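PDB 3TOV: glycosyl transferase family 9, which probably transfers a sugar from an activated nucleotide donor to a glycan acceptor, as heptosyltransferases of glycosyltransferase family 9 do. Local coordinates for residues 15-28 / 135-147. Numbering follows the deposited sequence.
With SO4 (sulfate ion), chain D.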
loop_
_atom_site.group_PDB
_atom_site.type_symbol
_atom_site.label_atom_id
_atom_site.label_comp_id
_atom_site.label_asym_id
_atom_site.label_seq_id
_atom_site.Cartn_x
_atom_site.Cartn_y
_atom_site.Cartn_z
ATOM N N PHE A 15 11.509 -6.306 -7.093
ATOM C CA PHE A 15 11.163 -5.464 -5.960
ATOM C C PHE A 15 10.882 -6.356 -4.729
ATOM O O PHE A 15 9.890 -7.091 -4.682
ATOM C CB PHE A 15 9.960 -4.600 -6.317
ATOM C CG PHE A 15 9.800 -3.394 -5.446
ATOM C CD1 PHE A 15 10.742 -2.388 -5.460
ATOM C CD2 PHE A 15 8.696 -3.261 -4.619
ATOM C CE1 PHE A 15 10.592 -1.268 -4.650
ATOM C CE2 PHE A 15 8.538 -2.144 -3.809
ATOM C CZ PHE A 15 9.488 -1.145 -3.825
ATOM N N LEU A 16 11.772 -6.319 -3.743
ATOM C CA LEU A 16 11.577 -7.114 -2.544
ATOM C C LEU A 16 11.304 -6.260 -1.309
ATOM O O LEU A 16 11.835 -6.537 -0.235
ATOM C CB LEU A 16 12.799 -7.999 -2.295
ATOM C CG LEU A 16 13.108 -8.959 -3.434
ATOM C CD1 LEU A 16 14.172 -9.971 -3.034
ATOM C CD2 LEU A 16 11.831 -9.662 -3.843
HETATM N N MSE A 17 10.479 -5.231 -1.451
HETATM C CA MSE A 17 10.193 -4.353 -0.327
HETATM C C MSE A 17 8.919 -4.730 0.424
HETATM O O MSE A 17 8.451 -5.870 0.373
HETATM C CB MSE A 17 10.152 -2.893 -0.761
HETATM C CG MSE A 17 11.499 -2.370 -1.268
HETATM SE SE MSE A 17 11.594 -0.427 -1.619
HETATM C CE MSE A 17 11.700 0.177 0.242
ATOM N N HIS A 18 8.374 -3.756 1.135
ATOM C CA HIS A 18 7.327 -4.004 2.103
ATOM C C HIS A 18 5.934 -3.777 1.527
ATOM O O HIS A 18 5.786 -3.177 0.468
ATOM C CB HIS A 18 7.573 -3.119 3.308
ATOM C CG HIS A 18 8.666 -3.621 4.197
ATOM N ND1 HIS A 18 9.191 -4.889 4.081
ATOM C CD2 HIS A 18 9.324 -3.032 5.224
ATOM C CE1 HIS A 18 10.127 -5.062 4.999
ATOM N NE2 HIS A 18 10.226 -3.951 5.706
ATOM N N LEU A 19 4.909 -4.263 2.222
ATOM C CA LEU A 19 3.532 -4.200 1.723
ATOM C C LEU A 19 3.175 -2.885 1.021
ATOM O O LEU A 19 2.597 -2.892 -0.071
ATOM C CB LEU A 19 2.541 -4.465 2.854
ATOM C CG LEU A 19 1.076 -4.224 2.503
ATOM C CD1 LEU A 19 0.619 -5.221 1.472
ATOM C CD2 LEU A 19 0.185 -4.268 3.740
ATOM N N GLY A 20 3.509 -1.765 1.655
ATOM C CA GLY A 20 3.171 -0.457 1.115
ATOM C C GLY A 20 3.949 -0.134 -0.148
ATOM O O GLY A 20 3.375 0.131 -1.210
ATOM N N ASP A 21 5.270 -0.155 -0.028
ATOM C CA ASP A 21 6.118 0.093 -1.170
ATOM C C ASP A 21 5.684 -0.775 -2.342
ATOM O O ASP A 21 5.667 -0.315 -3.465
ATOM C CB ASP A 21 7.581 -0.149 -0.819
ATOM C CG ASP A 21 8.049 0.694 0.370
ATOM O OD1 ASP A 21 8.436 1.866 0.172
ATOM O OD2 ASP A 21 8.045 0.178 1.507
ATOM N N VAL A 22 5.295 -2.019 -2.095
ATOM C CA VAL A 22 4.908 -2.891 -3.208
ATOM C C VAL A 22 3.660 -2.403 -3.933
ATOM O O VAL A 22 3.670 -2.218 -5.155
ATOM C CB VAL A 22 4.733 -4.368 -2.789
ATOM C CG1 VAL A 22 3.956 -5.148 -3.849
ATOM C CG2 VAL A 22 6.080 -4.994 -2.561
ATOM N N ILE A 23 2.584 -2.191 -3.194
ATOM C CA ILE A 23 1.340 -1.781 -3.829
ATOM C C ILE A 23 1.566 -0.545 -4.701
ATOM O O ILE A 23 0.930 -0.375 -5.745
ATOM C CB ILE A 23 0.248 -1.553 -2.786
ATOM C CG1 ILE A 23 0.026 -2.865 -2.010
ATOM C CG2 ILE A 23 -1.017 -1.041 -3.447
ATOM C CD1 ILE A 23 -0.770 -2.726 -0.714
ATOM N N LEU A 24 2.514 0.289 -4.282
ATOM C CA LEU A 24 2.861 1.516 -4.996
ATOM C C LEU A 24 3.592 1.272 -6.314
ATOM O O LEU A 24 3.738 2.185 -7.124
ATOM C CB LEU A 24 3.713 2.419 -4.106
ATOM C CG LEU A 24 2.977 3.003 -2.906
ATOM C CD1 LEU A 24 3.951 3.674 -1.975
ATOM C CD2 LEU A 24 1.939 3.974 -3.405
ATOM N N THR A 25 4.070 0.049 -6.519
ATOM C CA THR A 25 4.719 -0.305 -7.775
ATOM C C THR A 25 3.673 -0.775 -8.770
ATOM O O THR A 25 3.989 -1.123 -9.909
ATOM C CB THR A 25 5.738 -1.441 -7.601
ATOM O OG1 THR A 25 5.055 -2.666 -7.279
ATOM C CG2 THR A 25 6.732 -1.109 -6.510
ATOM N N THR A 26 2.423 -0.787 -8.334
ATOM C CA THR A 26 1.376 -1.426 -9.109
ATOM C C THR A 26 0.871 -0.615 -10.325
ATOM O O THR A 26 0.510 -1.206 -11.355
ATOM C CB THR A 26 0.225 -1.895 -8.187
ATOM O OG1 THR A 26 -0.301 -3.133 -8.680
ATOM C CG2 THR A 26 -0.878 -0.852 -8.086
ATOM N N PRO A 27 0.856 0.734 -10.216
ATOM C CA PRO A 27 0.466 1.606 -11.332
ATOM C C PRO A 27 1.566 1.664 -12.401
ATOM O O PRO A 27 1.291 1.704 -13.604
ATOM C CB PRO A 27 0.315 2.981 -10.665
ATOM C CG PRO A 27 0.315 2.736 -9.207
ATOM C CD PRO A 27 1.164 1.531 -9.017
ATOM N N PHE A 28 2.811 1.692 -11.943
ATOM C CA PHE A 28 3.960 1.451 -12.802
ATOM C C PHE A 28 3.792 0.166 -13.649
ATOM O O PHE A 28 4.153 0.114 -14.835
ATOM C CB PHE A 28 5.204 1.373 -11.916
ATOM C CG PHE A 28 6.372 0.692 -12.550
ATOM C CD1 PHE A 28 7.424 1.430 -13.058
ATOM C CD2 PHE A 28 6.431 -0.688 -12.619
ATOM C CE1 PHE A 28 8.511 0.801 -13.636
ATOM C CE2 PHE A 28 7.514 -1.322 -13.199
ATOM C CZ PHE A 28 8.557 -0.578 -13.707
ATOM N N LYS A 135 12.762 13.395 -4.510
ATOM C CA LYS A 135 12.537 14.779 -4.111
ATOM C C LYS A 135 11.306 15.439 -4.732
ATOM O O LYS A 135 10.769 16.402 -4.183
ATOM C CB LYS A 135 13.787 15.613 -4.392
ATOM C CG LYS A 135 14.952 15.271 -3.492
ATOM C CD LYS A 135 16.004 16.360 -3.481
ATOM C CE LYS A 135 16.897 16.286 -4.701
ATOM N NZ LYS A 135 17.668 17.558 -4.885
ATOM N N THR A 136 10.839 14.911 -5.855
ATOM C CA THR A 136 9.870 15.656 -6.639
ATOM C C THR A 136 8.624 14.874 -7.048
ATOM O O THR A 136 7.639 15.431 -7.539
ATOM C CB THR A 136 10.567 16.328 -7.840
ATOM O OG1 THR A 136 10.552 17.748 -7.644
ATOM C CG2 THR A 136 9.893 15.978 -9.157
ATOM N N ARG A 137 8.642 13.577 -6.807
ATOM C CA ARG A 137 7.467 12.785 -7.122
ATOM C C ARG A 137 6.880 12.071 -5.905
ATOM O O ARG A 137 7.570 11.827 -4.919
ATOM C CB ARG A 137 7.789 11.800 -8.238
ATOM C CG ARG A 137 7.340 12.267 -9.597
ATOM C CD ARG A 137 8.108 11.592 -10.692
ATOM N NE ARG A 137 9.276 12.373 -11.087
ATOM C CZ ARG A 137 9.472 12.837 -12.319
ATOM N NH1 ARG A 137 10.563 13.538 -12.596
ATOM N NH2 ARG A 137 8.578 12.590 -13.276
ATOM N N HIS A 138 5.584 11.790 -5.973
ATOM C CA HIS A 138 4.964 10.809 -5.100
ATOM C C HIS A 138 5.629 9.461 -5.431
ATOM O O HIS A 138 6.112 9.259 -6.548
ATOM C CB HIS A 138 3.464 10.787 -5.391
ATOM C CG HIS A 138 2.697 9.742 -4.643
ATOM N ND1 HIS A 138 2.347 9.878 -3.317
ATOM C CD2 HIS A 138 2.180 8.561 -5.047
ATOM C CE1 HIS A 138 1.666 8.816 -2.930
ATOM N NE2 HIS A 138 1.551 8.002 -3.962
ATOM N N ALA A 139 5.682 8.545 -4.473
ATOM C CA ALA A 139 6.402 7.286 -4.682
ATOM C C ALA A 139 5.955 6.462 -5.915
ATOM O O ALA A 139 6.768 5.774 -6.553
ATOM C CB ALA A 139 6.335 6.437 -3.435
ATOM N N ALA A 140 4.672 6.530 -6.251
ATOM C CA ALA A 140 4.167 5.742 -7.365
ATOM C C ALA A 140 4.543 6.374 -8.698
ATOM O O ALA A 140 4.820 5.673 -9.677
ATOM C CB ALA A 140 2.663 5.552 -7.259
ATOM N N ASP A 141 4.558 7.702 -8.722
ATOM C CA ASP A 141 4.965 8.434 -9.909
ATOM C C ASP A 141 6.460 8.278 -10.140
ATOM O O ASP A 141 6.927 8.270 -11.284
ATOM C CB ASP A 141 4.612 9.914 -9.786
ATOM C CG ASP A 141 3.114 10.167 -9.857
ATOM O OD1 ASP A 141 2.410 9.392 -10.549
ATOM O OD2 ASP A 141 2.648 11.144 -9.215
HETATM N N MSE A 142 7.216 8.159 -9.053
HETATM C CA MSE A 142 8.661 8.044 -9.184
HETATM C C MSE A 142 9.064 6.682 -9.766
HETATM O O MSE A 142 10.065 6.572 -10.484
HETATM C CB MSE A 142 9.371 8.344 -7.856
HETATM C CG MSE A 142 9.742 7.134 -7.015
HETATM SE SE MSE A 142 11.055 7.600 -5.634
HETATM C CE MSE A 142 10.876 6.036 -4.541
ATOM N N TYR A 143 8.275 5.654 -9.471
ATOM C CA TYR A 143 8.527 4.354 -10.069
ATOM C C TYR A 143 8.323 4.485 -11.572
ATOM O O TYR A 143 9.191 4.110 -12.354
ATOM C CB TYR A 143 7.673 3.243 -9.414
ATOM C CG TYR A 143 8.218 2.871 -8.044
ATOM C CD1 TYR A 143 9.591 2.813 -7.835
ATOM C CD2 TYR A 143 7.386 2.633 -6.951
ATOM C CE1 TYR A 143 10.127 2.514 -6.594
ATOM C CE2 TYR A 143 7.927 2.333 -5.697
ATOM C CZ TYR A 143 9.301 2.280 -5.541
ATOM O OH TYR A 143 9.896 1.990 -4.345
ATOM N N ILE A 144 7.195 5.066 -11.960
ATOM C CA ILE A 144 6.900 5.362 -13.355
ATOM C C ILE A 144 7.990 6.218 -14.050
ATOM O O ILE A 144 8.284 6.020 -15.228
ATOM C CB ILE A 144 5.523 6.054 -13.462
ATOM C CG1 ILE A 144 4.410 5.022 -13.267
ATOM C CG2 ILE A 144 5.371 6.821 -14.790
ATOM C CD1 ILE A 144 3.058 5.615 -12.866
ATOM N N ASN A 145 8.599 7.158 -13.334
ATOM C CA ASN A 145 9.659 7.944 -13.945
ATOM C C ASN A 145 10.741 7.055 -14.542
ATOM O O ASN A 145 11.337 7.404 -15.561
ATOM C CB ASN A 145 10.285 8.946 -12.976
ATOM C CG ASN A 145 11.241 9.900 -13.681
ATOM O OD1 ASN A 145 12.388 10.088 -13.271
ATOM N ND2 ASN A 145 10.769 10.491 -14.772
ATOM N N VAL A 146 11.002 5.909 -13.913
ATOM C CA VAL A 146 11.979 4.966 -14.462
ATOM C C VAL A 146 11.621 4.657 -15.910
ATOM O O VAL A 146 12.468 4.736 -16.814
ATOM C CB VAL A 146 12.070 3.653 -13.648
ATOM C CG1 VAL A 146 12.850 2.596 -14.431
ATOM C CG2 VAL A 146 12.734 3.901 -12.310
ATOM N N LEU A 147 10.348 4.328 -16.112
ATOM C CA LEU A 147 9.798 4.109 -17.440
ATOM C C LEU A 147 9.940 5.328 -18.368
ATOM O O LEU A 147 10.232 5.174 -19.558
ATOM C CB LEU A 147 8.339 3.672 -17.330
ATOM C CG LEU A 147 8.193 2.160 -17.491
ATOM C CD1 LEU A 147 9.394 1.489 -16.887
ATOM C CD2 LEU A 147 6.919 1.623 -16.875
HETATM S S SO4 D . 12.823 15.340 -14.616
HETATM O O1 SO4 D . 13.193 13.999 -15.086
HETATM O O2 SO4 D . 11.559 15.275 -13.881
HETATM O O3 SO4 D . 13.887 15.864 -13.759
HETATM O O4 SO4 D . 12.649 16.240 -15.759
#
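Leu24 and Phe28, four residues apart across the turn that separates helix 19-23 from helix 26-35, stand beside Ala140 and Ile144 with CA atoms 5.0 Å (Leu24 to Ala140) and 4.9 Å (Phe28 to Ile144) apart, a spacing close enough to bring backbone into the packing. Leu24 O meets Ala140 CB and also lies near the plane of the Tyr143 ring, at its edge, 3.7 Å from Tyr143 CD2. That ring reaches over the turn before helix 26-35: its CE2 lies 3.7 Å from Thr25 CG2, and its OH approaches Phe15 CZ, the two ring planes meeting obliquely at 74°. Thr25 CG2 also lies over one face of the Phe15 ring, toward its rim, and Met17 CG likewise over the opposite face. Replacing Tyr143 by an alanine would probably open a gap beside Thr25 and leave Phe15 CZ without its neighbour. Phe28, its CG anti to the backbone N (chi1 160°), sets CD1 3.3 Å from Tyr143 O, while Leu147 CD2 sits over a ring face in a CH-pi contact, 4.1 Å from the centroid. At the other end, Leu24 CD1 packs on Ala139 CB at 3.9 Å. The contact joins the loop and helices after strand 10-14, in a Rossmann-like parallel sheet, to helix 139-149 in the N-terminal half of a GT-B fold.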